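Local coordinates for natterin-like protein (Lethenteron camtschaticum, PDB 5ZU4) that probably recognises glycans through a jacalin-like lectin domain and may form membrane pores through an aerolysin-type module, at residues B[9-14]-B[87-92]; B[44-49]-B[58-63]; B[63-68]-B[100-105]; B[219-224]-B[303-308]. All coordinates share one frame; numbering follows the deposited sequence.

Contact 1. Residues B[9-14]-B[87-92]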
loop_
_atom_site.group_PDB
_atom_site.type_symbol
_atom_site.label_atom_id
_atom_site.label_comp_id
_atom_site.label_asym_id
_atom_site.label_seq_id
_atom_site.Cartn_x
_atom_site.Cartn_y
_atom_site.Cartn_z
ATOM N N HIS B 9 -18.473 13.109 -31.111
ATOM C CA HIS B 9 -19.174 12.853 -32.363
ATOM C C HIS B 9 -20.695 12.936 -32.079
ATOM O O HIS B 9 -21.285 12.040 -31.473
ATOM C CB HIS B 9 -18.767 11.473 -32.875
ATOM C CG HIS B 9 -19.215 11.174 -34.272
ATOM N ND1 HIS B 9 -18.512 10.335 -35.110
ATOM C CD2 HIS B 9 -20.291 11.594 -34.977
ATOM C CE1 HIS B 9 -19.143 10.247 -36.267
ATOM N NE2 HIS B 9 -20.222 11.005 -36.212
ATOM N N ILE B 10 -21.310 14.039 -32.496
ATOM C CA ILE B 10 -22.727 14.324 -32.208
ATOM C C ILE B 10 -23.632 13.749 -33.317
ATOM O O ILE B 10 -23.298 13.837 -34.492
ATOM C CB ILE B 10 -22.935 15.852 -32.068
ATOM C CG1 ILE B 10 -22.055 16.374 -30.926
ATOM C CG2 ILE B 10 -24.412 16.184 -31.847
ATOM C CD1 ILE B 10 -22.163 17.866 -30.659
ATOM N N ILE B 11 -24.758 13.156 -32.936
ATOM C CA ILE B 11 -25.701 12.543 -33.889
ATOM C C ILE B 11 -27.143 13.049 -33.704
ATOM O O ILE B 11 -27.591 13.227 -32.573
ATOM C CB ILE B 11 -25.656 10.990 -33.806
ATOM C CG1 ILE B 11 -24.843 10.429 -34.960
ATOM C CG2 ILE B 11 -27.040 10.333 -33.934
ATOM C CD1 ILE B 11 -23.406 10.844 -34.969
ATOM N N GLY B 12 -27.851 13.215 -34.835
ATOM C CA GLY B 12 -29.259 13.623 -34.891
ATOM C C GLY B 12 -29.529 14.782 -35.852
ATOM O O GLY B 12 -28.864 14.924 -36.873
ATOM N N GLY B 13 -30.500 15.625 -35.507
ATOM C CA GLY B 13 -30.891 16.768 -36.349
ATOM C C GLY B 13 -30.224 18.109 -36.043
ATOM O O GLY B 13 -29.377 18.221 -35.140
ATOM N N GLN B 14 -30.647 19.128 -36.797
ATOM C CA GLN B 14 -30.134 20.499 -36.661
ATOM C C GLN B 14 -30.973 21.340 -35.681
ATOM O O GLN B 14 -30.579 22.460 -35.340
ATOM C CB GLN B 14 -30.073 21.217 -38.024
ATOM C CG GLN B 14 -29.660 20.373 -39.223
ATOM C CD GLN B 14 -28.351 19.650 -39.012
ATOM O OE1 GLN B 14 -27.301 20.274 -39.018
ATOM N NE2 GLN B 14 -28.402 18.328 -38.837
ATOM N N THR B 87 -33.666 13.987 -38.012
ATOM C CA THR B 87 -34.220 15.124 -37.285
ATOM C C THR B 87 -34.183 14.978 -35.767
ATOM O O THR B 87 -34.323 15.982 -35.067
ATOM C CB THR B 87 -35.687 15.387 -37.716
ATOM O OG1 THR B 87 -36.556 14.360 -37.199
ATOM C CG2 THR B 87 -35.790 15.463 -39.265
ATOM N N ARG B 88 -34.036 13.755 -35.255
ATOM C CA ARG B 88 -33.876 13.535 -33.822
ATOM C C ARG B 88 -32.755 12.540 -33.537
ATOM O O ARG B 88 -32.162 11.978 -34.447
ATOM C CB ARG B 88 -35.179 13.068 -33.158
ATOM C CG ARG B 88 -36.383 13.973 -33.368
ATOM C CD ARG B 88 -36.258 15.329 -32.677
ATOM N NE ARG B 88 -36.555 16.402 -33.628
ATOM C CZ ARG B 88 -37.732 17.003 -33.788
ATOM N NH1 ARG B 88 -38.777 16.681 -33.029
ATOM N NH2 ARG B 88 -37.863 17.954 -34.716
ATOM N N LEU B 89 -32.430 12.393 -32.260
ATOM C CA LEU B 89 -31.651 11.276 -31.798
ATOM C C LEU B 89 -32.676 10.191 -31.585
ATOM O O LEU B 89 -33.716 10.432 -30.955
ATOM C CB LEU B 89 -30.946 11.606 -30.487
ATOM C CG LEU B 89 -30.083 10.498 -29.853
ATOM C CD1 LEU B 89 -28.841 10.267 -30.701
ATOM C CD2 LEU B 89 -29.714 10.834 -28.411
ATOM N N GLY B 90 -32.371 9.000 -32.090
ATOM C CA GLY B 90 -33.273 7.829 -32.010
ATOM C C GLY B 90 -32.958 6.775 -30.958
ATOM O O GLY B 90 -33.885 6.192 -30.370
ATOM N N ALA B 91 -31.664 6.510 -30.724
ATOM C CA ALA B 91 -31.253 5.508 -29.729
ATOM C C ALA B 91 -29.812 5.690 -29.194
ATOM O O ALA B 91 -28.985 6.316 -29.854
ATOM C CB ALA B 91 -31.409 4.118 -30.325
ATOM N N ILE B 92 -29.551 5.119 -28.006
ATOM C CA ILE B 92 -28.229 5.054 -27.378
ATOM C C ILE B 92 -27.977 3.609 -26.945
ATOM O O ILE B 92 -28.820 2.993 -26.303
ATOM C CB ILE B 92 -28.134 5.962 -26.121
ATOM C CG1 ILE B 92 -28.383 7.438 -26.474
ATOM C CG2 ILE B 92 -26.757 5.840 -25.465
ATOM C CD1 ILE B 92 -28.791 8.300 -25.296
#

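Contact 2. Residues B[44-49]-B[58-63]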
loop_
_atom_site.group_PDB
_atom_site.type_symbol
_atom_site.label_atom_id
_atom_site.label_comp_id
_atom_site.label_asym_id
_atom_site.label_seq_id
_atom_site.Cartn_x
_atom_site.Cartn_y
_atom_site.Cartn_z
ATOM N N GLY B 44 -35.890 12.762 -23.603
ATOM C CA GLY B 44 -35.047 13.402 -22.594
ATOM C C GLY B 44 -33.907 12.547 -22.061
ATOM O O GLY B 44 -33.950 11.304 -22.075
ATOM N N VAL B 45 -32.872 13.237 -21.600
ATOM C CA VAL B 45 -31.788 12.611 -20.879
ATOM C C VAL B 45 -31.606 13.340 -19.560
ATOM O O VAL B 45 -31.605 14.574 -19.536
ATOM C CB VAL B 45 -30.474 12.681 -21.664
ATOM C CG1 VAL B 45 -29.425 11.891 -20.941
ATOM C CG2 VAL B 45 -30.639 12.103 -23.058
ATOM N N GLN B 46 -31.469 12.575 -18.475
ATOM C CA GLN B 46 -30.888 13.080 -17.213
ATOM C C GLN B 46 -29.474 12.480 -16.986
ATOM O O GLN B 46 -29.252 11.258 -17.103
ATOM C CB GLN B 46 -31.814 12.781 -16.020
ATOM C CG GLN B 46 -31.442 13.479 -14.726
ATOM C CD GLN B 46 -32.539 13.412 -13.668
ATOM O OE1 GLN B 46 -33.456 12.571 -13.718
ATOM N NE2 GLN B 46 -32.438 14.295 -12.687
ATOM N N VAL B 47 -28.531 13.352 -16.645
ATOM C CA VAL B 47 -27.113 13.001 -16.586
ATOM C C VAL B 47 -26.503 13.443 -15.260
ATOM O O VAL B 47 -26.614 14.619 -14.896
ATOM C CB VAL B 47 -26.360 13.682 -17.735
ATOM C CG1 VAL B 47 -24.944 13.132 -17.848
ATOM C CG2 VAL B 47 -27.080 13.439 -19.043
ATOM N N TRP B 48 -25.847 12.512 -14.560
ATOM C CA TRP B 48 -25.138 12.814 -13.321
ATOM C C TRP B 48 -23.616 12.665 -13.540
ATOM O O TRP B 48 -23.160 11.697 -14.149
ATOM C CB TRP B 48 -25.518 11.839 -12.205
ATOM C CG TRP B 48 -26.941 11.797 -11.652
ATOM C CD1 TRP B 48 -27.320 12.102 -10.366
ATOM C CD2 TRP B 48 -28.126 11.315 -12.302
ATOM N NE1 TRP B 48 -28.664 11.880 -10.193
ATOM C CE2 TRP B 48 -29.181 11.384 -11.359
ATOM C CE3 TRP B 48 -28.407 10.836 -13.586
ATOM C CZ2 TRP B 48 -30.487 11.001 -11.669
ATOM C CZ3 TRP B 48 -29.697 10.458 -13.892
ATOM C CH2 TRP B 48 -30.726 10.543 -12.940
ATOM N N LEU B 49 -22.836 13.590 -13.000
ATOM C CA LEU B 49 -21.372 13.461 -12.969
ATOM C C LEU B 49 -20.855 13.135 -11.571
ATOM O O LEU B 49 -21.557 13.297 -10.586
ATOM C CB LEU B 49 -20.702 14.733 -13.474
ATOM C CG LEU B 49 -21.051 15.169 -14.893
ATOM C CD1 LEU B 49 -20.278 16.425 -15.254
ATOM C CD2 LEU B 49 -20.799 14.098 -15.922
ATOM N N GLY B 58 -34.076 18.063 -22.726
ATOM C CA GLY B 58 -35.331 17.567 -23.307
ATOM C C GLY B 58 -36.344 17.432 -22.169
ATOM O O GLY B 58 -36.349 18.256 -21.249
ATOM N N ALA B 59 -37.178 16.390 -22.192
ATOM C CA ALA B 59 -38.128 16.163 -21.105
ATOM C C ALA B 59 -38.191 14.693 -20.727
ATOM O O ALA B 59 -38.080 13.831 -21.588
ATOM C CB ALA B 59 -39.521 16.683 -21.485
ATOM N N MET B 60 -38.408 14.440 -19.435
ATOM C CA MET B 60 -38.368 13.112 -18.853
ATOM C C MET B 60 -39.777 12.718 -18.400
ATOM O O MET B 60 -40.324 13.291 -17.443
ATOM C CB MET B 60 -37.413 13.083 -17.643
ATOM C CG MET B 60 -35.944 13.349 -17.962
ATOM S SD MET B 60 -35.154 12.005 -18.881
ATOM C CE MET B 60 -34.833 10.817 -17.577
ATOM N N ASP B 61 -40.349 11.750 -19.118
ATOM C CA ASP B 61 -41.563 11.019 -18.714
ATOM C C ASP B 61 -41.146 9.766 -17.900
ATOM O O ASP B 61 -39.970 9.623 -17.549
ATOM C CB ASP B 61 -42.395 10.654 -19.959
ATOM C CG ASP B 61 -41.609 9.834 -20.981
ATOM O OD1 ASP B 61 -41.136 8.720 -20.632
ATOM O OD2 ASP B 61 -41.450 10.321 -22.130
ATOM N N SER B 62 -42.094 8.873 -17.598
ATOM C CA SER B 62 -41.796 7.643 -16.847
ATOM C C SER B 62 -41.627 6.356 -17.714
ATOM O O SER B 62 -41.719 5.236 -17.198
ATOM C CB SER B 62 -42.821 7.449 -15.721
ATOM O OG SER B 62 -44.132 7.399 -16.248
ATOM N N SER B 63 -41.306 6.510 -19.002
ATOM C CA SER B 63 -40.606 5.426 -19.729
ATOM C C SER B 63 -39.061 5.397 -19.432
ATOM O O SER B 63 -38.321 4.692 -20.114
ATOM C CB SER B 63 -40.885 5.501 -21.248
ATOM O OG SER B 63 -40.029 6.419 -21.922
#

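Contact 3. Residues B[63-68]-B[100-105]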
loop_
_atom_site.group_PDB
_atom_site.type_symbol
_atom_site.label_atom_id
_atom_site.label_comp_id
_atom_site.label_asym_id
_atom_site.label_seq_id
_atom_site.Cartn_x
_atom_site.Cartn_y
_atom_site.Cartn_z
ATOM N N SER B 63 -41.306 6.510 -19.002
ATOM C CA SER B 63 -40.606 5.426 -19.729
ATOM C C SER B 63 -39.061 5.397 -19.432
ATOM O O SER B 63 -38.321 4.692 -20.114
ATOM C CB SER B 63 -40.885 5.501 -21.248
ATOM O OG SER B 63 -40.029 6.419 -21.922
ATOM N N ALA B 64 -38.609 6.121 -18.394
ATOM C CA ALA B 64 -37.189 6.379 -18.105
ATOM C C ALA B 64 -36.429 5.127 -17.711
ATOM O O ALA B 64 -36.784 4.464 -16.733
ATOM C CB ALA B 64 -37.053 7.416 -16.987
ATOM N N LYS B 65 -35.376 4.823 -18.465
ATOM C CA LYS B 65 -34.507 3.690 -18.189
ATOM C C LYS B 65 -33.131 4.256 -17.743
ATOM O O LYS B 65 -32.610 5.196 -18.350
ATOM C CB LYS B 65 -34.414 2.827 -19.456
ATOM C CG LYS B 65 -34.492 1.322 -19.232
ATOM C CD LYS B 65 -34.007 0.545 -20.465
ATOM C CE LYS B 65 -33.714 -0.923 -20.153
ATOM N NZ LYS B 65 -32.432 -1.376 -20.775
ATOM N N GLU B 66 -32.562 3.702 -16.675
ATOM C CA GLU B 66 -31.342 4.235 -16.049
ATOM C C GLU B 66 -30.167 3.282 -16.157
ATOM O O GLU B 66 -30.351 2.081 -16.334
ATOM C CB GLU B 66 -31.553 4.467 -14.554
ATOM C CG GLU B 66 -32.569 5.527 -14.175
ATOM C CD GLU B 66 -32.478 5.878 -12.704
ATOM O OE1 GLU B 66 -32.065 4.997 -11.915
ATOM O OE2 GLU B 66 -32.795 7.037 -12.340
ATOM N N PHE B 67 -28.960 3.831 -16.002
ATOM C CA PHE B 67 -27.751 3.032 -15.816
ATOM C C PHE B 67 -26.770 3.806 -14.941
ATOM O O PHE B 67 -26.388 4.905 -15.300
ATOM C CB PHE B 67 -27.093 2.701 -17.163
ATOM C CG PHE B 67 -25.978 1.691 -17.055
ATOM C CD1 PHE B 67 -24.679 2.094 -16.718
ATOM C CD2 PHE B 67 -26.230 0.330 -17.273
ATOM C CE1 PHE B 67 -23.656 1.152 -16.602
ATOM C CE2 PHE B 67 -25.217 -0.615 -17.152
ATOM C CZ PHE B 67 -23.924 -0.205 -16.813
ATOM N N GLU B 68 -26.369 3.226 -13.808
ATOM C CA GLU B 68 -25.340 3.797 -12.948
ATOM C C GLU B 68 -24.052 2.989 -13.106
ATOM O O GLU B 68 -24.050 1.749 -12.960
ATOM C CB GLU B 68 -25.785 3.811 -11.484
ATOM C CG GLU B 68 -24.744 4.366 -10.493
ATOM C CD GLU B 68 -25.360 5.054 -9.270
ATOM O OE1 GLU B 68 -26.419 4.608 -8.770
ATOM O OE2 GLU B 68 -24.784 6.061 -8.806
ATOM N N ARG B 100 -21.531 -5.029 -19.011
ATOM C CA ARG B 100 -22.899 -4.623 -18.704
ATOM C C ARG B 100 -23.400 -3.778 -19.867
ATOM O O ARG B 100 -22.624 -3.053 -20.492
ATOM C CB ARG B 100 -22.993 -3.838 -17.393
ATOM C CG ARG B 100 -22.670 -4.646 -16.131
ATOM C CD ARG B 100 -23.354 -4.077 -14.885
ATOM N NE ARG B 100 -23.032 -2.663 -14.653
ATOM C CZ ARG B 100 -23.658 -1.854 -13.792
ATOM N NH1 ARG B 100 -24.675 -2.286 -13.051
ATOM N NH2 ARG B 100 -23.257 -0.587 -13.653
ATOM N N GLU B 101 -24.695 -3.879 -20.150
ATOM C CA GLU B 101 -25.270 -3.341 -21.374
ATOM C C GLU B 101 -26.393 -2.346 -21.038
ATOM O O GLU B 101 -27.110 -2.491 -20.031
ATOM C CB GLU B 101 -25.755 -4.497 -22.247
ATOM C CG GLU B 101 -25.894 -4.155 -23.726
ATOM C CD GLU B 101 -26.150 -5.376 -24.631
ATOM O OE1 GLU B 101 -25.402 -6.403 -24.550
ATOM O OE2 GLU B 101 -27.105 -5.289 -25.447
ATOM N N PHE B 102 -26.506 -1.299 -21.853
ATOM C CA PHE B 102 -27.579 -0.308 -21.689
ATOM C C PHE B 102 -28.065 0.084 -23.056
ATOM O O PHE B 102 -27.250 0.445 -23.892
ATOM C CB PHE B 102 -27.101 0.941 -20.960
ATOM C CG PHE B 102 -28.153 2.006 -20.868
ATOM C CD1 PHE B 102 -29.210 1.879 -19.970
ATOM C CD2 PHE B 102 -28.129 3.106 -21.719
ATOM C CE1 PHE B 102 -30.194 2.859 -19.893
ATOM C CE2 PHE B 102 -29.115 4.073 -21.662
ATOM C CZ PHE B 102 -30.149 3.951 -20.746
ATOM N N PHE B 103 -29.383 0.035 -23.270
ATOM C CA PHE B 103 -29.967 0.236 -24.604
ATOM C C PHE B 103 -31.299 0.948 -24.446
ATOM O O PHE B 103 -32.158 0.476 -23.716
ATOM C CB PHE B 103 -30.105 -1.123 -25.314
ATOM C CG PHE B 103 -30.471 -1.054 -26.788
ATOM C CD1 PHE B 103 -30.081 0.010 -27.615
ATOM C CD2 PHE B 103 -31.188 -2.111 -27.367
ATOM C CE1 PHE B 103 -30.423 0.027 -28.960
ATOM C CE2 PHE B 103 -31.531 -2.097 -28.714
ATOM C CZ PHE B 103 -31.145 -1.027 -29.517
ATOM N N ALA B 104 -31.431 2.123 -25.068
ATOM C CA ALA B 104 -32.663 2.924 -25.011
ATOM C C ALA B 104 -32.970 3.414 -26.410
ATOM O O ALA B 104 -32.129 4.063 -27.021
ATOM C CB ALA B 104 -32.512 4.104 -24.062
ATOM N N LYS B 105 -34.183 3.114 -26.887
ATOM C CA LYS B 105 -34.575 3.229 -28.315
ATOM C C LYS B 105 -35.995 3.788 -28.461
ATOM O O LYS B 105 -36.840 3.633 -27.558
ATOM C CB LYS B 105 -34.537 1.856 -29.015
ATOM C CG LYS B 105 -35.057 0.718 -28.129
ATOM C CD LYS B 105 -35.792 -0.406 -28.837
ATOM C CE LYS B 105 -35.157 -0.869 -30.131
ATOM N NZ LYS B 105 -35.565 -2.287 -30.360
#

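Contact 4. Residues B[219-224]-B[303-308]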
loop_
_atom_site.group_PDB
_atom_site.type_symbol
_atom_site.label_atom_id
_atom_site.label_comp_id
_atom_site.label_asym_id
_atom_site.label_seq_id
_atom_site.Cartn_x
_atom_site.Cartn_y
_atom_site.Cartn_z
ATOM N N PRO B 219 5.405 16.467 3.505
ATOM C CA PRO B 219 5.729 17.127 4.765
ATOM C C PRO B 219 6.574 16.257 5.673
ATOM O O PRO B 219 6.194 15.093 5.929
ATOM C CB PRO B 219 4.364 17.354 5.386
ATOM C CG PRO B 219 3.469 17.520 4.206
ATOM C CD PRO B 219 3.962 16.521 3.232
ATOM N N GLU B 220 7.726 16.801 6.089
ATOM C CA GLU B 220 8.572 16.223 7.116
ATOM C C GLU B 220 8.722 17.217 8.274
ATOM O O GLU B 220 8.294 18.377 8.188
ATOM C CB GLU B 220 9.951 15.837 6.553
ATOM C CG GLU B 220 9.978 14.858 5.374
ATOM C CD GLU B 220 9.527 13.416 5.689
ATOM O OE1 GLU B 220 9.756 12.539 4.823
ATOM O OE2 GLU B 220 8.929 13.120 6.758
ATOM N N VAL B 221 9.338 16.759 9.358
ATOM C CA VAL B 221 9.590 17.600 10.531
ATOM C C VAL B 221 11.106 17.831 10.780
ATOM O O VAL B 221 11.884 16.897 10.852
ATOM C CB VAL B 221 8.866 17.007 11.768
ATOM C CG1 VAL B 221 9.486 17.458 13.079
ATOM C CG2 VAL B 221 7.402 17.381 11.728
ATOM N N MET B 222 11.494 19.088 10.959
ATOM C CA MET B 222 12.887 19.447 11.246
ATOM C C MET B 222 13.042 19.956 12.677
ATOM O O MET B 222 12.372 20.914 13.082
ATOM C CB MET B 222 13.320 20.547 10.289
ATOM C CG MET B 222 14.816 20.816 10.311
ATOM S SD MET B 222 15.344 21.613 8.785
ATOM C CE MET B 222 15.178 20.242 7.620
ATOM N N GLU B 223 13.913 19.315 13.445
ATOM C CA GLU B 223 14.259 19.828 14.770
ATOM C C GLU B 223 15.287 20.942 14.582
ATOM O O GLU B 223 16.349 20.714 13.994
ATOM C CB GLU B 223 14.810 18.720 15.690
ATOM C CG GLU B 223 14.958 19.153 17.154
ATOM C CD GLU B 223 15.427 18.030 18.069
ATOM O OE1 GLU B 223 16.467 17.396 17.777
ATOM O OE2 GLU B 223 14.762 17.788 19.095
ATOM N N VAL B 224 14.957 22.141 15.052
ATOM C CA VAL B 224 15.933 23.232 15.134
ATOM C C VAL B 224 16.183 23.543 16.609
ATOM O O VAL B 224 15.604 22.880 17.485
ATOM C CB VAL B 224 15.481 24.466 14.338
ATOM C CG1 VAL B 224 15.467 24.122 12.861
ATOM C CG2 VAL B 224 14.107 24.977 14.781
ATOM N N THR B 303 4.618 11.037 10.436
ATOM C CA THR B 303 6.059 11.020 10.321
ATOM C C THR B 303 6.730 11.008 11.661
ATOM O O THR B 303 6.075 11.120 12.687
ATOM C CB THR B 303 6.547 12.175 9.421
ATOM O OG1 THR B 303 7.822 11.834 8.875
ATOM C CG2 THR B 303 6.613 13.483 10.165
ATOM N N TYR B 304 8.039 10.807 11.623
ATOM C CA TYR B 304 8.844 10.703 12.808
ATOM C C TYR B 304 10.059 11.588 12.635
ATOM O O TYR B 304 10.493 11.814 11.539
ATOM C CB TYR B 304 9.289 9.270 13.033
ATOM C CG TYR B 304 8.191 8.372 13.507
ATOM C CD1 TYR B 304 7.312 7.802 12.604
ATOM C CD2 TYR B 304 8.026 8.090 14.875
ATOM C CE1 TYR B 304 6.286 7.003 13.028
ATOM C CE2 TYR B 304 7.004 7.261 15.320
ATOM C CZ TYR B 304 6.115 6.726 14.388
ATOM O OH TYR B 304 5.067 5.891 14.795
ATOM N N THR B 305 10.601 12.058 13.743
ATOM C CA THR B 305 11.908 12.688 13.767
ATOM C C THR B 305 12.932 11.554 13.787
ATOM O O THR B 305 12.591 10.353 13.722
ATOM C CB THR B 305 12.122 13.551 15.046
ATOM O OG1 THR B 305 12.123 12.727 16.215
ATOM C CG2 THR B 305 11.046 14.553 15.220
ATOM N N LYS B 306 14.187 11.952 13.887
ATOM C CA LYS B 306 15.288 11.030 14.170
ATOM C C LYS B 306 15.286 10.719 15.646
ATOM O O LYS B 306 14.727 11.444 16.445
ATOM C CB LYS B 306 16.645 11.667 13.793
ATOM C CG LYS B 306 16.789 12.064 12.319
ATOM C CD LYS B 306 16.682 10.848 11.397
ATOM C CE LYS B 306 16.745 11.264 9.931
ATOM N NZ LYS B 306 16.191 10.206 9.043
ATOM N N MET B 307 15.920 9.623 15.999
ATOM C CA MET B 307 15.990 9.208 17.374
ATOM C C MET B 307 17.010 10.063 18.088
ATOM O O MET B 307 18.035 10.368 17.517
ATOM C CB MET B 307 16.437 7.744 17.462
ATOM C CG MET B 307 15.323 6.779 17.130
ATOM S SD MET B 307 15.891 5.100 17.058
ATOM C CE MET B 307 16.349 4.725 18.711
ATOM N N THR B 308 16.745 10.359 19.358
ATOM C CA THR B 308 17.637 11.100 20.214
ATOM C C THR B 308 17.779 10.392 21.535
ATOM O O THR B 308 17.153 9.374 21.774
ATOM C CB THR B 308 17.145 12.548 20.435
ATOM O OG1 THR B 308 15.833 12.537 21.012
ATOM C CG2 THR B 308 17.110 13.306 19.087
#

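Contact 1. Residues B[9-14]-B[87-92]
L89 and I11 supply the one apolar side-chain meeting between these segments. From CB of L89 the chain turns to CG, which lies anti to the backbone N (chi1 179°). That setting brings the branch toward 9-14, where L89 CD1 rests 3.7 Å from I11 CG2 and equally close to I11 O. The two side chains cross at about a right angle, so the touch is local. Backbone then meets backbone: G12 CA offers a CA-H...O contact to R88 O at 3.4 Å, and G13 CA comes to 3.7 Å from T87 O. Without side chains, both glycines can sit this near the carbonyls. R88 turns back on its own segment, NE bonding to T87 O at 2.7 Å from 54° above the carbonyl plane, while NH1 pairs with D134. I11, G13 and L89 make backbone hydrogen bonds to M138, D136 and I135 of strand 135-155, bridging the segments. In jacalin-related lectins, a glycine-rich loop and a loop ending in aspartate frame the sugar pocket. With a glycerol, probably from crystallisation, about 4 Å from the R88 side chain, the close G12 and G13 backbone and the D134-tethered cation are consistent with the margin of such a pocket.

Contact 2. Residues B[44-49]-B[58-63]
G44 and G58 form an antiparallel, non-hydrogen-bonded pair, with G44 CA 4.2 Å from G58 CA, at the end of one four-stranded sheet of the jacalin-type beta-prism. Here the chain leaves the outer strand 54-58 and heads for strand 65-68. G44 is the most closely approached residue of 44-49. Its CA makes a CA-H...O contact of 3.2 Å to A59 O, with 130° at the hydrogen, and the sulfur of M60 lies over its peptide, SD being 3.5 Å from G44 C. Lacking a side chain, G44 leaves this approach to the backbone open. V45 turns its side chain from the loop and packs on L33, I135 and M138 inside the prism, while its backbone bonds to F57. At Q46 the loop is met again: the methyl group CE of M60 stands 3.9 Å from Q46 CB. The Q46 chain then runs on extended, beside R54 and T56 of the neighbouring strand. What lets M60 touch both G44 and Q46 is a chain bent at both later torsions (chi2 -70°, chi3 -79°); the bends carry it across to the strand, setting SD over the G44 peptide and CE beside Q46. S34 and S36 touch the M60 side chain as well. Just past M60 the loop is shaped by an Asx turn, in which D61 OD1, through its anti lone pair, accepts S63 N at 2.8 Å.

Contact 3. Residues B[63-68]-B[100-105]
F67 and F102 carry the apolar part of this contact, which joins the outermost strands of two four-stranded sheets of the beta-prism. Strands 65-68 and 101-105 run 153° apart, and their axes come no nearer than 8.0 Å, so side chains do the joining. Both phenylalanines hold CG anti to the backbone N and reach across, sliding past each other in opposite directions. F67 CB lies 3.6 Å from F102 CD1, and F102 CB lies 3.8 Å from F67 CD2; each ring thus meets the base of the other side chain. Beyond the pair, F94 touches both rings and F69 meets F67 edge-to-face.

Carbonyls come next. K65 O approaches F102 CZ at 3.7 Å, near the plane of the ring and at its edge, where the ring hydrogens carry partial positive charge; E66 O comes obliquely to F102 CE1 at 3.6 Å.

The polar bonds lie to either side of the aromatic pair. R100 NH2 gives a short but bent hydrogen bond of 2.6 Å (134° at the hydrogen) to E68 O, which lies near the guanidinium plane. The CZ/CE2 rim of F67 lies over one face of that group, offset, with the planes 54° apart. Towards the other end, K65 NZ makes a weak bond of 3.5 Å to F103 O.

Buried aromatics thus pack between the edge strands of two sheets, with polar bonds at both ends. R100 is held at NH2 by the E68 carbonyl and the E73 carboxylate, a salt bridge, with the F67 rim against one face, which probably limits its rotation.

Contact 4. Residues B[219-224]-B[303-308]
T303 and E220 are joined by the hydrogen bond of this contact: T303 OG1 donates to E220 OE2 at 2.7 Å, meeting the carboxylate oxygen nearly along its C-O axis. The glutamate reaches it by folding at chi2 (-68°), and the two side chains cross at about a right angle. Beside this bond is a looser apolar touch, V221 CG1 lying 3.9 Å from T305 CG2, with V221 CG2 at 4.3 Å from T303 CG2. Further out, E223 OE1 only skirts the methyl CG2 of T308, at 4.3 Å.

A second shell fixes these groups. K196 NZ forms a salt bridge with E220 OE2, which would be expected to stabilise its negative charge, and a weak hydrogen bond with T303 OG1. T305 OG1 donates to K306 O at 2.9 Å and accepts from G269 N; these bonds fix the rotation about CA-CB and direct CG2 at V221. F228 lies against V221, E223 and T305.

The touching parts run 24° apart end to end; with E220 CA and T303 CA 6.6 Å apart, the backbones do not pair. Side chains link strand 213-223, paired with 228-232, to strand 290-313, paired with 260-285.

Contacts 1, 2 and 3 belong to the jacalin-like domain, and contact 4 to the aerolysin-type region, 55 to 62 Å away between centres. Within the lectin part, contacts 2 and 3 lie 11 Å apart between centres and share S63; W48 CH2 also approaches E66 OE2 at 4.1 Å. Contacts 1 and 3 touch through neighbouring strands 89-96 and 101-105, where I92 N and A104 O, 3.0 Å apart, probably hydrogen-bond. Contacts 1 and 2 do not touch, their nearest atoms being about 5 Å apart. Glycerol molecules lie near R88 in contact 1 and E220 in contact 4; the former lies where jacalin-type lectins bind sugar, which is consistent with, but does not prove, a pocket.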